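Local coordinates for protein pyrroline carboxylate reductase (Plasmodium falciparum, PDB 2RCY) that probably catalyses the NADPH-dependent reduction of pyrroline-5-carboxylate to proline and binds NADP in a Rossmann-type domain, at residues 8-13 with 60-65; 19-24 with 117-122; 32-37 with 44-49. All blocks are in the same frame, centred on the assembly; numbering follows the deposited sequence.

How the contacts relate
From the N terminus, strand 7-10 leads through a glycine turn into helix 14-26 and then out to strands 34-37 and 47-48. Contact 3 pairs these last two strands and closes the shortest loop, six residues long, nested inside the loops of both contact 1 and contact 2. Contact 1 closes next, when strand 61-64 returns beside strand 7-10. Contact 2 begins inside that loop, on helix 14-26, and ends far beyond it at residues 117-122, so contacts 1 and 2 cross. Contacts 1 and 3 share one sheet and both reach NADP, while contact 2 ties the helix lying on that sheet to the loop between strands 108-113 and 123-129.

Contact 1: residues 8-13 with 60-65; sequences GFMGLG and DIIVCA. With NAP (NADP nicotinamide-adenine-dinucleotide phosphate), chain G.
Phe9 and Val63 stand side by side on neighbouring parallel strands of the Rossmann-type sheet, both on the face that looks at helix 14-26. Val63 CG2 rides over the Phe9 ring in a CH-pi contact, 4.2 Å from the centroid. That branch lies beside its own backbone N because CG1 takes the position anti to it (chi1 -176°). On the other face Met10, built as selenomethionine, runs across Ile62, and its SE meets Ile62 CG2 at 3.7 Å. A bend at chi3 (-60°) then swings CE back onto Cys64 CB.

The backbones beneath are zipped together by four hydrogen bonds. Gly8 uses both its polar atoms, N to Ile61 O and O to Val63 N, the latter at 2.7 Å. Met10 does the same with Val63 O and Ala65 N, but the bond from Ala65 N to Met10 O is longer, 3.0 Å, and its donor sits 30° from the carbonyl plane as the strands run out.

Further out, Leu19, Ala20 and Ile23 of helix 14-26 pack on Phe9, while Asn52 and Leu55 of helix 52-58 pack on Met10, so each face of the strand pair meets a helix. Past the strand ends lies NADP. Gly11 and Gly13 fit the glycine-rich GxGxxG turn of dinucleotide-binding folds, and Gly11 CA comes 3.5 Å from adenine N3A. A water sits between the loop at Gly13, Ala65 and the pyrophosphate: it accepts from Gly13 N at 2.7 Å and lies within hydrogen-bonding distance of Ala65 O, at 2.6 Å, and of NADP O2N.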
loop_
_atom_site.group_PDB
_atom_site.type_symbol
_atom_site.label_atom_id
_atom_site.label_comp_id
_atom_site.label_asym_id
_atom_site.label_seq_id
_atom_site.Cartn_x
_atom_site.Cartn_y
_atom_site.Cartn_z
ATOM N N GLY A 8 24.012 35.701 28.778
ATOM C CA GLY A 8 24.823 35.551 27.573
ATOM C C GLY A 8 24.344 34.439 26.662
ATOM O O GLY A 8 24.102 33.320 27.110
ATOM N N PHE A 9 24.213 34.757 25.377
ATOM C CA PHE A 9 23.753 33.796 24.380
ATOM C C PHE A 9 24.867 33.419 23.410
ATOM O O PHE A 9 25.290 34.229 22.583
ATOM C CB PHE A 9 22.537 34.342 23.620
ATOM C CG PHE A 9 21.278 34.372 24.435
ATOM C CD1 PHE A 9 20.941 35.496 25.182
ATOM C CD2 PHE A 9 20.425 33.272 24.458
ATOM C CE1 PHE A 9 19.775 35.525 25.941
ATOM C CE2 PHE A 9 19.257 33.289 25.214
ATOM C CZ PHE A 9 18.932 34.418 25.957
HETATM N N MSE A 10 25.341 32.182 23.525
HETATM C CA MSE A 10 26.372 31.667 22.633
HETATM C C MSE A 10 25.725 31.156 21.348
HETATM O O MSE A 10 25.296 30.003 21.268
HETATM C CB MSE A 10 27.199 30.576 23.325
HETATM C CG MSE A 10 27.830 31.031 24.638
HETATM SE SE MSE A 10 29.190 29.837 25.366
HETATM C CE MSE A 10 28.120 28.228 25.581
ATOM N N GLY A 11 25.648 32.039 20.355
ATOM C CA GLY A 11 24.975 31.750 19.091
ATOM C C GLY A 11 23.595 32.379 19.027
ATOM O O GLY A 11 22.785 32.204 19.940
ATOM N N LEU A 12 23.333 33.123 17.955
ATOM C CA LEU A 12 22.014 33.715 17.728
ATOM C C LEU A 12 21.407 33.267 16.401
ATOM O O LEU A 12 21.203 34.075 15.491
ATOM C CB LEU A 12 22.063 35.248 17.799
ATOM C CG LEU A 12 21.972 35.992 19.135
ATOM C CD1 LEU A 12 21.498 37.409 18.871
ATOM C CD2 LEU A 12 21.047 35.318 20.140
ATOM N N GLY A 13 21.118 31.974 16.300
ATOM C CA GLY A 13 20.490 31.419 15.107
ATOM C C GLY A 13 18.993 31.635 15.119
ATOM O O GLY A 13 18.514 32.690 15.531
ATOM N N ASP A 60 26.653 36.016 34.049
ATOM C CA ASP A 60 26.362 35.166 35.204
ATOM C C ASP A 60 25.643 33.890 34.777
ATOM O O ASP A 60 25.870 32.820 35.344
ATOM C CB ASP A 60 25.514 35.926 36.228
ATOM C CG ASP A 60 26.140 37.242 36.646
ATOM O OD1 ASP A 60 27.157 37.217 37.374
ATOM O OD2 ASP A 60 25.612 38.300 36.248
ATOM N N ILE A 61 24.767 34.022 33.783
ATOM C CA ILE A 61 24.066 32.886 33.193
ATOM C C ILE A 61 24.410 32.800 31.706
ATOM O O ILE A 61 24.227 33.764 30.957
ATOM C CB ILE A 61 22.530 32.967 33.419
ATOM C CG1 ILE A 61 22.203 32.768 34.906
ATOM C CG2 ILE A 61 21.795 31.931 32.566
ATOM C CD1 ILE A 61 20.755 33.044 35.283
ATOM N N ILE A 62 24.919 31.641 31.296
ATOM C CA ILE A 62 25.361 31.419 29.921
ATOM C C ILE A 62 24.431 30.433 29.215
ATOM O O ILE A 62 24.136 29.358 29.740
ATOM C CB ILE A 62 26.836 30.922 29.860
ATOM C CG1 ILE A 62 27.787 31.920 30.533
ATOM C CG2 ILE A 62 27.281 30.705 28.423
ATOM C CD1 ILE A 62 28.066 31.638 32.004
ATOM N N VAL A 63 23.969 30.817 28.028
ATOM C CA VAL A 63 23.084 29.977 27.223
ATOM C C VAL A 63 23.831 29.429 26.009
ATOM O O VAL A 63 24.357 30.191 25.195
ATOM C CB VAL A 63 21.812 30.740 26.760
ATOM C CG1 VAL A 63 20.870 29.815 25.996
ATOM C CG2 VAL A 63 21.091 31.352 27.944
ATOM N N CYS A 64 23.878 28.103 25.907
ATOM C CA CYS A 64 24.482 27.429 24.762
ATOM C C CYS A 64 23.435 27.242 23.668
ATOM O O CYS A 64 22.611 26.327 23.733
ATOM C CB CYS A 64 25.080 26.084 25.182
ATOM S SG CYS A 64 26.120 25.308 23.926
ATOM N N ALA A 65 23.472 28.122 22.671
ATOM C CA ALA A 65 22.464 28.143 21.609
ATOM C C ALA A 65 23.030 27.764 20.238
ATOM O O ALA A 65 22.502 28.173 19.201
ATOM C CB ALA A 65 21.779 29.509 21.558
HETATM P PA NAP G . 21.040 27.691 13.640
HETATM O O1A NAP G . 19.965 28.615 13.126
HETATM O O2A NAP G . 22.015 27.076 12.664
HETATM O O5B NAP G . 21.841 28.461 14.805
HETATM C C5B NAP G . 23.229 28.254 15.059
HETATM C C4B NAP G . 23.882 29.620 15.222
HETATM O O4B NAP G . 25.107 29.516 15.952
HETATM C C3B NAP G . 24.212 30.246 13.875
HETATM O O3B NAP G . 23.498 31.479 13.738
HETATM C C2B NAP G . 25.710 30.489 13.889
HETATM O O2B NAP G . 26.045 31.783 13.389
HETATM C C1B NAP G . 26.097 30.356 15.356
HETATM N N9A NAP G . 27.449 29.770 15.565
HETATM C C8A NAP G . 28.118 28.952 14.736
HETATM N N7A NAP G . 29.312 28.638 15.288
HETATM C C5A NAP G . 29.386 29.265 16.478
HETATM C C6A NAP G . 30.352 29.318 17.478
HETATM N N6A NAP G . 31.515 28.635 17.349
HETATM N N1A NAP G . 30.119 30.059 18.586
HETATM C C2A NAP G . 28.972 30.743 18.730
HETATM N N3A NAP G . 28.025 30.708 17.780
HETATM C C4A NAP G . 28.207 29.976 16.647
HETATM O O3 NAP G . 20.347 26.499 14.469
HETATM P PN NAP G . 19.126 26.769 15.484
HETATM O O1N NAP G . 17.861 26.277 14.827
HETATM O O2N NAP G . 19.207 28.186 16.000
HETATM O O5D NAP G . 19.439 25.760 16.694
HETATM C C5D NAP G . 20.470 26.001 17.647
HETATM C C4D NAP G . 20.263 25.073 18.839
HETATM O O4D NAP G . 18.974 25.292 19.416
HETATM C C3D NAP G . 20.335 23.602 18.447
HETATM O O3D NAP G . 21.240 22.940 19.332
HETATM C C2D NAP G . 18.924 23.067 18.618
HETATM O O2D NAP G . 18.907 21.740 19.155
HETATM C C1D NAP G . 18.287 24.046 19.590
HETATM N N1N NAP G . 16.841 24.203 19.390
HETATM C C2N NAP G . 16.360 24.745 18.256
HETATM C C3N NAP G . 14.987 24.902 18.074
HETATM C C7N NAP G . 14.459 25.515 16.811
HETATM O O7N NAP G . 15.285 25.855 15.824
HETATM N N7N NAP G . 13.228 25.730 16.692
HETATM C C4N NAP G . 14.111 24.489 19.078
HETATM C C5N NAP G . 14.632 23.933 20.240
HETATM C C6N NAP G . 16.013 23.802 20.369
HETATM P P2B NAP G . 26.182 32.086 11.809
HETATM O O1X NAP G . 26.927 33.401 11.765
HETATM O O2X NAP G . 26.955 30.912 11.252
HETATM O O3X NAP G . 24.756 32.179 11.321
HETATM O O HOH W 1 20.882 29.753 17.902
#

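Contact 2: residues 19-24 with 117-122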
loop_
_atom_site.group_PDB
_atom_site.type_symbol
_atom_site.label_atom_id
_atom_site.label_comp_id
_atom_site.label_asym_id
_atom_site.label_seq_id
_atom_site.Cartn_x
_atom_site.Cartn_y
_atom_site.Cartn_z
ATOM N N LEU A 19 14.717 33.191 21.389
ATOM C CA LEU A 19 14.787 33.151 22.846
ATOM C C LEU A 19 15.317 34.464 23.412
ATOM O O LEU A 19 14.809 34.960 24.416
ATOM C CB LEU A 19 15.649 31.972 23.318
ATOM C CG LEU A 19 15.645 31.624 24.812
ATOM C CD1 LEU A 19 14.270 31.142 25.272
ATOM C CD2 LEU A 19 16.708 30.578 25.117
ATOM N N ALA A 20 16.334 35.019 22.756
ATOM C CA ALA A 20 16.957 36.268 23.186
ATOM C C ALA A 20 15.975 37.436 23.147
ATOM O O ALA A 20 15.862 38.187 24.118
ATOM C CB ALA A 20 18.185 36.569 22.337
ATOM N N HIS A 21 15.262 37.573 22.031
ATOM C CA HIS A 21 14.280 38.643 21.858
ATOM C C HIS A 21 13.001 38.394 22.658
ATOM O O HIS A 21 12.275 39.334 22.986
ATOM C CB HIS A 21 13.956 38.858 20.376
ATOM C CG HIS A 21 15.147 39.208 19.538
ATOM N ND1 HIS A 21 15.467 38.531 18.381
ATOM C CD2 HIS A 21 16.101 40.156 19.694
ATOM C CE1 HIS A 21 16.563 39.051 17.857
ATOM N NE2 HIS A 21 16.968 40.039 18.635
ATOM N N GLY A 22 12.736 37.127 22.969
ATOM C CA GLY A 22 11.602 36.750 23.808
ATOM C C GLY A 22 11.759 37.237 25.238
ATOM O O GLY A 22 10.792 37.692 25.855
ATOM N N ILE A 23 12.982 37.141 25.756
ATOM C CA ILE A 23 13.314 37.612 27.101
ATOM C C ILE A 23 13.490 39.134 27.107
ATOM O O ILE A 23 13.126 39.804 28.078
ATOM C CB ILE A 23 14.583 36.906 27.659
ATOM C CG1 ILE A 23 14.406 35.384 27.624
ATOM C CG2 ILE A 23 14.876 37.352 29.092
ATOM C CD1 ILE A 23 15.706 34.595 27.653
ATOM N N ALA A 24 14.035 39.666 26.012
ATOM C CA ALA A 24 14.250 41.107 25.852
ATOM C C ALA A 24 12.943 41.902 25.886
ATOM O O ALA A 24 12.877 42.971 26.497
ATOM C CB ALA A 24 15.014 41.393 24.565
ATOM N N PRO A 117 7.914 29.927 19.436
ATOM C CA PRO A 117 6.823 30.753 19.978
ATOM C C PRO A 117 7.173 31.666 21.160
ATOM O O PRO A 117 6.381 32.545 21.501
ATOM C CB PRO A 117 5.799 29.709 20.421
ATOM C CG PRO A 117 5.973 28.617 19.463
ATOM C CD PRO A 117 7.452 28.542 19.214
ATOM N N CYS A 118 8.336 31.457 21.776
ATOM C CA CYS A 118 8.796 32.310 22.875
ATOM C C CYS A 118 9.072 33.742 22.413
ATOM O O CYS A 118 9.061 34.674 23.220
ATOM C CB CYS A 118 10.036 31.712 23.543
ATOM S SG CYS A 118 11.512 31.687 22.505
ATOM N N LEU A 119 9.311 33.897 21.110
ATOM C CA LEU A 119 9.498 35.202 20.473
ATOM C C LEU A 119 8.294 36.120 20.690
ATOM O O LEU A 119 8.457 37.323 20.901
ATOM C CB LEU A 119 9.773 35.025 18.973
ATOM C CG LEU A 119 10.044 36.257 18.098
ATOM C CD1 LEU A 119 11.389 36.896 18.427
ATOM C CD2 LEU A 119 9.978 35.889 16.624
ATOM N N VAL A 120 7.093 35.547 20.635
ATOM C CA VAL A 120 5.859 36.294 20.898
ATOM C C VAL A 120 5.342 36.050 22.326
ATOM O O VAL A 120 4.153 36.222 22.611
ATOM C CB VAL A 120 4.757 36.019 19.826
ATOM C CG1 VAL A 120 5.196 36.534 18.464
ATOM C CG2 VAL A 120 4.402 34.534 19.752
ATOM N N GLY A 121 6.250 35.647 23.212
ATOM C CA GLY A 121 5.945 35.442 24.627
ATOM C C GLY A 121 5.028 34.270 24.923
ATOM O O GLY A 121 4.354 34.253 25.957
ATOM N N GLU A 122 5.014 33.287 24.025
ATOM C CA GLU A 122 4.115 32.141 24.141
ATOM C C GLU A 122 4.859 30.810 23.989
ATOM O O GLU A 122 4.320 29.833 23.461
ATOM C CB GLU A 122 2.981 32.260 23.115
ATOM C CG GLU A 122 1.640 31.709 23.594
ATOM C CD GLU A 122 1.069 32.481 24.773
ATOM O OE1 GLU A 122 0.910 33.716 24.665
ATOM O OE2 GLU A 122 0.773 31.847 25.809
#
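Cys118 turns SG into the cleft between its own backbone N and carbonyl carbon (chi1 67°), which lays the sulfur against Leu19, while Leu119 extends with CG anti to N (chi1 -178°) and reaches His21. Through these residues the first helix of the Rossmann fold, 14-26, packs against the 3-10 turn and loop that lead towards strand 123-129. Cys118 SG comes 3.6 Å from Leu19 CA and touches CD1 of the same leucine, so it meets helix backbone as well as side chain. At the other flank, Leu119 CD1 sits 3.8 Å from His21 CB and approaches the imidazole at its edge, near the ring plane.

Between these flanks is Gly22, which presents bare backbone. Its CA stands 3.3 Å from Cys118 O and 4.2 Å from Leu119 CA, a very close meeting of helix and turn. No hydrogen bond joins the two segments. The polar end of His21 is used elsewhere, NE2 bonding Thr44 OG1.

Cys118 also lies close to Met15, an NADP-binding residue, and packs on Phe125. The loop also meets the second subunit: Leu119 packs on Met208 and Pro117 on Gly204 of that chain. The turn is drawn tight by its own backbone: Pro117 O accepts from Val120 N and, at 3.0 Å, from Glu122 N, which arrive from opposite faces of the carbonyl plane.

Contact 3: residues 32-37 with 44-49; sequences ENLFYY and TTLNYM. With NAP (NADP nicotinamide-adenine-dinucleotide phosphate), chain G.
Tyr48 turns an edge of its ring to the face of Tyr36, an offset edge-to-face pair with planes 74° apart and centroids 5.4 Å apart, Tyr48 CD1 lying 3.5 Å from Tyr36 CZ. Tyr36 is set for this by a chi1 of 87°, which holds its ring between backbone N and carbonyl carbon. Leu46 O lies at the edge of that ring, near its plane and 3.4 Å from Tyr36 CE1, while the Thr44 side chain meets that of Tyr36 head-on, its CG2 oblique to the ring. Tyr36 OH hydrogen-bonds Lys42 N.

Tyr37 lies alongside Tyr48, and Met49 O stands at the edge of the Tyr37 ring, 3.2 Å from Tyr37 CD1. On the CD2 side, the Tyr37 ring meets the adenine obliquely, with Tyr37 CD2 3.8 Å from C2A of NADP.

Phe35 shares its side of the sheet with Asn47. The selenium of Met49, a selenomethionine, approaches the Phe35 ring obliquely, 4.4 Å from the centroid, as a Met-aromatic contact. Leu34 CB packs on Leu46 CG.

These side chains sit on a short parallel pairing at the edge of the Rossmann-type sheet. Asn47 N bonds Leu34 O at 3.0 Å, Tyr36 N bonds Asn47 O, and Met49 N bonds Tyr36 O. Asn47 ND2 adds a weak bond to Leu34 O. Just before strand 47-48, Leu46 N bonds Thr44 OG1 in an ST turn; the same oxygen is hydrogen-bonded to His21 NE2. The chemistry thus mixes backbone bonds that fix the register, weakly polar ring contacts and apolar leucine packing, and Tyr37 carries the contact on to the adenine.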
loop_
_atom_site.group_PDB
_atom_site.type_symbol
_atom_site.label_atom_id
_atom_site.label_comp_id
_atom_site.label_asym_id
_atom_site.label_seq_id
_atom_site.Cartn_x
_atom_site.Cartn_y
_atom_site.Cartn_z
ATOM N N GLU A 32 20.999 46.411 28.738
ATOM C CA GLU A 32 22.461 46.470 28.790
ATOM C C GLU A 32 23.091 45.260 29.489
ATOM O O GLU A 32 24.313 45.182 29.628
ATOM C CB GLU A 32 22.943 47.785 29.426
ATOM C CG GLU A 32 22.265 48.173 30.746
ATOM C CD GLU A 32 20.967 48.951 30.554
ATOM O OE1 GLU A 32 20.211 49.090 31.539
ATOM O OE2 GLU A 32 20.699 49.423 29.426
ATOM N N ASN A 33 22.248 44.323 29.920
ATOM C CA ASN A 33 22.706 43.091 30.563
ATOM C C ASN A 33 22.431 41.828 29.736
ATOM O O ASN A 33 22.606 40.707 30.220
ATOM C CB ASN A 33 22.112 42.966 31.971
ATOM C CG ASN A 33 22.706 43.967 32.949
ATOM O OD1 ASN A 33 23.794 44.504 32.731
ATOM N ND2 ASN A 33 21.993 44.215 34.040
ATOM N N LEU A 34 21.998 42.021 28.491
ATOM C CA LEU A 34 21.829 40.919 27.547
ATOM C C LEU A 34 22.946 40.935 26.507
ATOM O O LEU A 34 23.131 41.925 25.794
ATOM C CB LEU A 34 20.454 40.979 26.873
ATOM C CG LEU A 34 19.309 40.159 27.479
ATOM C CD1 LEU A 34 18.918 40.649 28.866
ATOM C CD2 LEU A 34 18.101 40.179 26.556
ATOM N N PHE A 35 23.687 39.831 26.435
ATOM C CA PHE A 35 24.860 39.727 25.564
ATOM C C PHE A 35 24.784 38.513 24.640
ATOM O O PHE A 35 24.035 37.569 24.904
ATOM C CB PHE A 35 26.147 39.666 26.398
ATOM C CG PHE A 35 26.313 40.820 27.351
ATOM C CD1 PHE A 35 25.918 40.702 28.681
ATOM C CD2 PHE A 35 26.871 42.021 26.922
ATOM C CE1 PHE A 35 26.071 41.765 29.568
ATOM C CE2 PHE A 35 27.028 43.090 27.801
ATOM C CZ PHE A 35 26.628 42.961 29.127
ATOM N N TYR A 36 25.564 38.548 23.560
ATOM C CA TYR A 36 25.636 37.439 22.608
ATOM C C TYR A 36 26.968 37.396 21.856
ATOM O O TYR A 36 27.669 38.406 21.754
ATOM C CB TYR A 36 24.470 37.503 21.608
ATOM C CG TYR A 36 24.736 38.357 20.385
ATOM C CD1 TYR A 36 24.579 39.743 20.427
ATOM C CD2 TYR A 36 25.141 37.777 19.180
ATOM C CE1 TYR A 36 24.824 40.529 19.303
ATOM C CE2 TYR A 36 25.388 38.553 18.051
ATOM C CZ TYR A 36 25.227 39.927 18.120
ATOM O OH TYR A 36 25.469 40.697 17.006
ATOM N N TYR A 37 27.306 36.216 21.335
ATOM C CA TYR A 37 28.395 36.069 20.368
ATOM C C TYR A 37 28.019 35.134 19.222
ATOM O O TYR A 37 27.345 34.122 19.421
ATOM C CB TYR A 37 29.698 35.588 21.026
ATOM C CG TYR A 37 30.750 35.155 20.016
ATOM C CD1 TYR A 37 31.511 36.096 19.322
ATOM C CD2 TYR A 37 30.959 33.805 19.732
ATOM C CE1 TYR A 37 32.462 35.702 18.385
ATOM C CE2 TYR A 37 31.908 33.401 18.800
ATOM C CZ TYR A 37 32.655 34.354 18.130
ATOM O OH TYR A 37 33.594 33.959 17.207
ATOM N N THR A 44 20.235 42.555 15.864
ATOM C CA THR A 44 19.638 42.316 17.179
ATOM C C THR A 44 19.876 43.476 18.151
ATOM O O THR A 44 20.816 44.259 17.985
ATOM C CB THR A 44 20.147 40.982 17.797
ATOM O OG1 THR A 44 19.595 40.810 19.109
ATOM C CG2 THR A 44 21.668 40.959 17.882
ATOM N N THR A 45 19.015 43.572 19.162
ATOM C CA THR A 45 19.119 44.606 20.192
ATOM C C THR A 45 20.135 44.235 21.277
ATOM O O THR A 45 20.564 45.092 22.054
ATOM C CB THR A 45 17.746 44.903 20.846
ATOM O OG1 THR A 45 17.187 43.692 21.369
ATOM C CG2 THR A 45 16.782 45.512 19.833
ATOM N N LEU A 46 20.515 42.959 21.316
ATOM C CA LEU A 46 21.483 42.453 22.289
ATOM C C LEU A 46 22.900 42.940 22.006
ATOM O O LEU A 46 23.270 43.170 20.852
ATOM C CB LEU A 46 21.450 40.921 22.341
ATOM C CG LEU A 46 20.391 40.280 23.241
ATOM C CD1 LEU A 46 19.020 40.234 22.572
ATOM C CD2 LEU A 46 20.831 38.885 23.650
ATOM N N ASN A 47 23.683 43.094 23.071
ATOM C CA ASN A 47 25.045 43.612 22.974
ATOM C C ASN A 47 26.044 42.550 22.522
ATOM O O ASN A 47 26.163 41.491 23.143
ATOM C CB ASN A 47 25.480 44.224 24.311
ATOM C CG ASN A 47 24.572 45.356 24.759
ATOM O OD1 ASN A 47 24.494 46.402 24.113
ATOM N ND2 ASN A 47 23.881 45.152 25.875
ATOM N N TYR A 48 26.755 42.843 21.435
ATOM C CA TYR A 48 27.749 41.928 20.878
ATOM C C TYR A 48 28.980 41.818 21.773
ATOM O O TYR A 48 29.427 42.808 22.360
ATOM C CB TYR A 48 28.155 42.367 19.467
ATOM C CG TYR A 48 29.151 41.448 18.786
ATOM C CD1 TYR A 48 28.725 40.300 18.116
ATOM C CD2 TYR A 48 30.519 41.729 18.807
ATOM C CE1 TYR A 48 29.636 39.453 17.490
ATOM C CE2 TYR A 48 31.437 40.889 18.182
ATOM C CZ TYR A 48 30.989 39.754 17.525
ATOM O OH TYR A 48 31.893 38.920 16.906
HETATM N N MSE A 49 29.518 40.606 21.871
HETATM C CA MSE A 49 30.748 40.363 22.614
HETATM C C MSE A 49 31.770 39.647 21.733
HETATM O O MSE A 49 31.399 38.903 20.822
HETATM C CB MSE A 49 30.460 39.573 23.890
HETATM C CG MSE A 49 31.262 40.056 25.079
HETATM SE SE MSE A 49 30.206 40.099 26.713
HETATM C CE MSE A 49 31.206 41.486 27.654
HETATM P PA NAP G . 21.040 27.691 13.640
HETATM O O1A NAP G . 19.965 28.615 13.126
HETATM O O2A NAP G . 22.015 27.076 12.664
HETATM O O5B NAP G . 21.841 28.461 14.805
HETATM C C5B NAP G . 23.229 28.254 15.059
HETATM C C4B NAP G . 23.882 29.620 15.222
HETATM O O4B NAP G . 25.107 29.516 15.952
HETATM C C3B NAP G . 24.212 30.246 13.875
HETATM O O3B NAP G . 23.498 31.479 13.738
HETATM C C2B NAP G . 25.710 30.489 13.889
HETATM O O2B NAP G . 26.045 31.783 13.389
HETATM C C1B NAP G . 26.097 30.356 15.356
HETATM N N9A NAP G . 27.449 29.770 15.565
HETATM C C8A NAP G . 28.118 28.952 14.736
HETATM N N7A NAP G . 29.312 28.638 15.288
HETATM C C5A NAP G . 29.386 29.265 16.478
HETATM C C6A NAP G . 30.352 29.318 17.478
HETATM N N6A NAP G . 31.515 28.635 17.349
HETATM N N1A NAP G . 30.119 30.059 18.586
HETATM C C2A NAP G . 28.972 30.743 18.730
HETATM N N3A NAP G . 28.025 30.708 17.780
HETATM C C4A NAP G . 28.207 29.976 16.647
HETATM O O3 NAP G . 20.347 26.499 14.469
HETATM P PN NAP G . 19.126 26.769 15.484
HETATM O O1N NAP G . 17.861 26.277 14.827
HETATM O O2N NAP G . 19.207 28.186 16.000
HETATM O O5D NAP G . 19.439 25.760 16.694
HETATM C C5D NAP G . 20.470 26.001 17.647
HETATM C C4D NAP G . 20.263 25.073 18.839
HETATM O O4D NAP G . 18.974 25.292 19.416
HETATM C C3D NAP G . 20.335 23.602 18.447
HETATM O O3D NAP G . 21.240 22.940 19.332
HETATM C C2D NAP G . 18.924 23.067 18.618
HETATM O O2D NAP G . 18.907 21.740 19.155
HETATM C C1D NAP G . 18.287 24.046 19.590
HETATM N N1N NAP G . 16.841 24.203 19.390
HETATM C C2N NAP G . 16.360 24.745 18.256
HETATM C C3N NAP G . 14.987 24.902 18.074
HETATM C C7N NAP G . 14.459 25.515 16.811
HETATM O O7N NAP G . 15.285 25.855 15.824
HETATM N N7N NAP G . 13.228 25.730 16.692
HETATM C C4N NAP G . 14.111 24.489 19.078
HETATM C C5N NAP G . 14.632 23.933 20.240
HETATM C C6N NAP G . 16.013 23.802 20.369
HETATM P P2B NAP G . 26.182 32.086 11.809
HETATM O O1X NAP G . 26.927 33.401 11.765
HETATM O O2X NAP G . 26.955 30.912 11.252
HETATM O O3X NAP G . 24.756 32.179 11.321
#